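Local atomic coordinates of caspase-3 (Porites astreoides, PDB entry 6WI4), a protein that is probably a cysteine protease of the caspase family that cleaves peptide chains after aspartate and takes part in coral apoptosis. Residues G94-T99 / F125-C130; D41-L46 / I84-T89. One frame throughout, in Å; residues are numbered along the deposited sequence.

Contact 1. Residues G94-T99 / F125-C130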
# COMPACT_ATOMS: atom_id res chain seq x y z
N GLY A 94 -6.54 -12.26 1.71
CA GLY A 94 -6.05 -12.22 3.07
C GLY A 94 -4.56 -12.41 3.25
O GLY A 94 -4.09 -12.33 4.39
N VAL A 95 -3.81 -12.67 2.18
CA VAL A 95 -2.39 -13.00 2.32
C VAL A 95 -1.56 -12.22 1.31
O VAL A 95 -2.03 -11.80 0.25
CB VAL A 95 -2.12 -14.52 2.14
CG1 VAL A 95 -2.89 -15.33 3.17
CG2 VAL A 95 -2.46 -14.97 0.74
N ILE A 96 -0.28 -12.03 1.66
CA ILE A 96 0.71 -11.51 0.74
C ILE A 96 1.88 -12.48 0.71
O ILE A 96 2.05 -13.32 1.60
CB ILE A 96 1.20 -10.09 1.11
CG1 ILE A 96 1.69 -10.03 2.56
CG2 ILE A 96 0.11 -9.04 0.83
CD1 ILE A 96 3.21 -10.07 2.70
N TYR A 97 2.68 -12.38 -0.35
CA TYR A 97 3.82 -13.27 -0.54
C TYR A 97 5.11 -12.60 -0.11
O TYR A 97 5.45 -11.51 -0.59
CB TYR A 97 3.94 -13.71 -2.00
CG TYR A 97 3.09 -14.90 -2.39
CD1 TYR A 97 1.75 -14.75 -2.66
CD2 TYR A 97 3.65 -16.16 -2.51
CE1 TYR A 97 0.97 -15.83 -3.04
CE2 TYR A 97 2.89 -17.25 -2.88
CZ TYR A 97 1.55 -17.08 -3.15
OH TYR A 97 0.78 -18.15 -3.52
N GLY A 98 5.86 -13.27 0.77
CA GLY A 98 7.30 -13.10 0.77
C GLY A 98 7.88 -13.83 -0.42
O GLY A 98 7.19 -14.53 -1.16
N THR A 99 9.19 -13.70 -0.63
CA THR A 99 9.78 -14.42 -1.75
C THR A 99 9.66 -15.92 -1.59
O THR A 99 9.72 -16.65 -2.59
CB THR A 99 11.25 -14.06 -1.94
OG1 THR A 99 11.94 -14.24 -0.70
CG2 THR A 99 11.39 -12.62 -2.39
N PHE A 125 -1.40 1.80 5.46
CA PHE A 125 -0.90 0.63 4.77
C PHE A 125 -1.37 0.66 3.32
O PHE A 125 -2.55 0.88 3.06
CB PHE A 125 -1.38 -0.65 5.46
CG PHE A 125 -0.72 -0.89 6.77
CD1 PHE A 125 -1.05 -0.13 7.88
CD2 PHE A 125 0.27 -1.84 6.89
CE1 PHE A 125 -0.42 -0.33 9.09
CE2 PHE A 125 0.90 -2.05 8.10
CZ PHE A 125 0.55 -1.29 9.20
N PHE A 126 -0.44 0.48 2.38
CA PHE A 126 -0.74 0.45 0.96
C PHE A 126 -0.34 -0.91 0.39
O PHE A 126 0.79 -1.36 0.61
CB PHE A 126 0.01 1.55 0.19
CG PHE A 126 -0.28 2.94 0.68
CD1 PHE A 126 0.45 3.48 1.73
CD2 PHE A 126 -1.25 3.71 0.07
CE1 PHE A 126 0.20 4.77 2.17
CE2 PHE A 126 -1.51 5.00 0.51
CZ PHE A 126 -0.78 5.53 1.56
N PHE A 127 -1.24 -1.53 -0.35
CA PHE A 127 -1.00 -2.87 -0.89
C PHE A 127 -1.19 -2.86 -2.40
O PHE A 127 -2.28 -2.52 -2.88
CB PHE A 127 -1.96 -3.90 -0.29
CG PHE A 127 -1.89 -4.02 1.19
CD1 PHE A 127 -0.92 -4.81 1.78
CD2 PHE A 127 -2.78 -3.34 2.00
CE1 PHE A 127 -0.84 -4.92 3.16
CE2 PHE A 127 -2.71 -3.46 3.39
CZ PHE A 127 -1.74 -4.25 3.97
N GLN A 128 -0.17 -3.30 -3.14
CA GLN A 128 -0.32 -3.68 -4.53
C GLN A 128 -0.03 -5.18 -4.59
O GLN A 128 1.13 -5.59 -4.49
CB GLN A 128 0.61 -2.89 -5.45
CG GLN A 128 0.68 -3.43 -6.88
CD GLN A 128 -0.69 -3.52 -7.55
OE1 GLN A 128 -1.50 -2.60 -7.46
NE2 GLN A 128 -0.93 -4.63 -8.24
N ALA A 129 -1.09 -5.98 -4.72
CA ALA A 129 -1.02 -7.43 -4.67
C ALA A 129 -2.39 -7.98 -5.05
O ALA A 129 -3.41 -7.32 -4.87
CB ALA A 129 -0.62 -7.95 -3.28
N CYS A 130 -2.39 -9.19 -5.59
CA CYS A 130 -3.68 -9.81 -5.85
C CYS A 130 -4.36 -10.14 -4.54
O CYS A 130 -3.72 -10.33 -3.50
CB CYS A 130 -3.49 -11.06 -6.70
SG CYS A 130 -3.09 -10.69 -8.40
O HOH W 1 -3.71 -9.71 -0.73
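I96 has its CG1 branch between backbone N and carbonyl carbon (chi1 53°), which swings CG2 opposite the carbonyl carbon and out toward F127 and A129. F127 carries its ring opposite its own carbonyl carbon (chi1 -59°), on the same side of the strand as the methyl of A129, two residues on. The single methyl I96 CG2 therefore serves both neighbours: it lies 4.3 Å from A129 CB and 4.5 Å from F127 CD1, approaching the ring obliquely. These are loose van der Waals contacts, with the CA atoms of I96 and A129 7.0 Å apart. I105 and L108 of helix 105-110 also touch I96, as does I87 of strand 83-88, beside F127 on the central sheet, while the F127 ring is stacked with Y151.

In the caspase fold the contact joins two sheets. Residues 95-98 form the middle strand of a small three-stranded antiparallel sheet, held to M103 by the backbone of I96, whereas 125-128 belongs to the central sheet and runs out into the QAC sequence that in caspases bears the nucleophilic cysteine. Near that end Q128 NE2 is hydrogen-bonded to an acidic side chain of the bound peptide, against which C130 also packs, so the strand end borders the substrate site.

The polar part of the contact is made through water. V95 O and C130 O stand 4.4 Å apart, and one water lies within bonding distance of both, 2.9 Å from V95 O and 2.8 Å from C130 O; with more acceptors around it than protons, it need not serve both at once.

Contact 2. Residues D41-L46 / I84-T89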
# COMPACT_ATOMS: atom_id res chain seq x y z
N ASP A 41 9.89 2.99 -7.36
CA ASP A 41 10.51 4.30 -7.50
C ASP A 41 9.48 5.41 -7.38
O ASP A 41 9.76 6.47 -6.79
CB ASP A 41 11.25 4.39 -8.83
CG ASP A 41 12.47 3.48 -8.90
OD1 ASP A 41 12.88 2.93 -7.85
OD2 ASP A 41 13.02 3.34 -10.01
N ALA A 42 8.26 5.20 -7.92
CA ALA A 42 7.23 6.22 -7.81
C ALA A 42 6.79 6.42 -6.36
O ALA A 42 6.59 7.55 -5.91
CB ALA A 42 6.03 5.84 -8.68
N LEU A 43 6.62 5.33 -5.61
CA LEU A 43 6.23 5.47 -4.20
C LEU A 43 7.31 6.14 -3.39
O LEU A 43 7.02 6.93 -2.48
CB LEU A 43 5.91 4.11 -3.59
CG LEU A 43 4.56 3.51 -3.93
CD1 LEU A 43 4.41 2.21 -3.15
CD2 LEU A 43 3.42 4.47 -3.58
N ALA A 44 8.58 5.80 -3.66
CA ALA A 44 9.67 6.41 -2.91
C ALA A 44 9.70 7.91 -3.14
O ALA A 44 9.84 8.69 -2.20
CB ALA A 44 10.99 5.76 -3.30
N LYS A 45 9.52 8.33 -4.40
CA LYS A 45 9.48 9.75 -4.73
C LYS A 45 8.31 10.44 -4.04
O LYS A 45 8.46 11.52 -3.44
CB LYS A 45 9.41 9.91 -6.25
CG LYS A 45 9.35 11.34 -6.74
CD LYS A 45 9.31 11.40 -8.27
CE LYS A 45 9.06 12.84 -8.73
NZ LYS A 45 9.03 12.94 -10.21
N LEU A 46 7.14 9.79 -4.06
CA LEU A 46 5.95 10.37 -3.44
C LEU A 46 6.10 10.48 -1.93
O LEU A 46 5.83 11.54 -1.34
CB LEU A 46 4.73 9.52 -3.79
CG LEU A 46 3.46 9.90 -3.03
CD1 LEU A 46 3.03 11.33 -3.38
CD2 LEU A 46 2.34 8.91 -3.30
N ILE A 84 3.89 4.96 7.61
CA ILE A 84 3.47 4.39 6.33
C ILE A 84 4.16 3.05 6.13
O ILE A 84 5.37 2.94 6.31
CB ILE A 84 3.80 5.33 5.15
CG1 ILE A 84 2.88 6.55 5.19
CG2 ILE A 84 3.71 4.58 3.81
CD1 ILE A 84 3.21 7.58 4.12
N PHE A 85 3.38 2.04 5.72
CA PHE A 85 3.91 0.75 5.30
C PHE A 85 3.31 0.40 3.94
O PHE A 85 2.10 0.47 3.77
CB PHE A 85 3.57 -0.35 6.32
CG PHE A 85 4.03 -1.72 5.92
CD1 PHE A 85 3.26 -2.52 5.09
CD2 PHE A 85 5.22 -2.21 6.41
CE1 PHE A 85 3.68 -3.78 4.73
CE2 PHE A 85 5.65 -3.49 6.05
CZ PHE A 85 4.88 -4.26 5.22
N SER A 86 4.15 0.01 2.99
CA SER A 86 3.64 -0.34 1.67
C SER A 86 4.36 -1.59 1.18
O SER A 86 5.54 -1.80 1.46
CB SER A 86 3.81 0.81 0.66
OG SER A 86 5.19 1.11 0.44
N ILE A 87 3.63 -2.43 0.45
CA ILE A 87 4.23 -3.65 -0.07
C ILE A 87 3.69 -3.91 -1.47
O ILE A 87 2.50 -3.73 -1.74
CB ILE A 87 4.03 -4.85 0.87
CG1 ILE A 87 4.83 -6.06 0.36
CG2 ILE A 87 2.55 -5.16 1.06
CD1 ILE A 87 5.07 -7.13 1.43
N LEU A 88 4.60 -4.31 -2.36
CA LEU A 88 4.32 -4.60 -3.76
C LEU A 88 4.73 -6.04 -3.98
O LEU A 88 5.92 -6.36 -3.94
CB LEU A 88 5.12 -3.64 -4.66
CG LEU A 88 5.24 -2.19 -4.19
CD1 LEU A 88 6.29 -1.48 -5.05
CD2 LEU A 88 3.89 -1.48 -4.31
N THR A 89 3.76 -6.93 -4.19
CA THR A 89 4.08 -8.36 -4.19
C THR A 89 2.90 -9.14 -4.76
O THR A 89 1.88 -8.56 -5.15
CB THR A 89 4.45 -8.83 -2.77
OG1 THR A 89 4.97 -10.17 -2.82
CG2 THR A 89 3.26 -8.77 -1.80
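L43 is the one helix residue here that reaches strand 83-88, dropping a branch onto S86 and L88 where helix 36-49 lies over the central sheet of the caspase alpha/beta fold. The apolar contact joins two leucines whose side chains run past each other in opposite directions, L43 CD1 meeting L88 CD2 at 3.9 Å. In L43 an extended end (chi2 -177°) carries CD1 away from the helix. I16 of strand 13-18 and I170 of helix 168-180 also touch L43, so its side chain is enclosed between strands and a second helix.

The other contact sets a methyl against a hydroxyl. L43 CD1 packs over the S86 side chain, 4.1 Å from CB, by van der Waals contact alone. The hydroxyl has its polar partner on the neighbouring strand, the carbonyl oxygen of V15, which satisfies it within an otherwise greasy interface. S86 OG stands between backbone N and carbonyl carbon (chi1 64°), and there it lies 3.8 Å from L43 CD1.

Both contacts are buried and meet at adjacent parallel strands of the central sheet, but from its two faces. Contact 2 brings helix 36-49 to the face bearing S86 and L88; contact 1 brings the small sheet to the face bearing F127, where I87 also points. Contact 2 is made by apolar packing, one leucine methyl against a leucine and a serine, whereas contact 1, at the strand ends beside the bound peptide, adds a water lying between two backbone carbonyls. The strands are joined directly: F126 N lies 2.9 Å from F85 O, a probable hydrogen bond. T89 OG1, 2.6 Å from Y97 O, probably binds strand 83-88's exit to the small sheet.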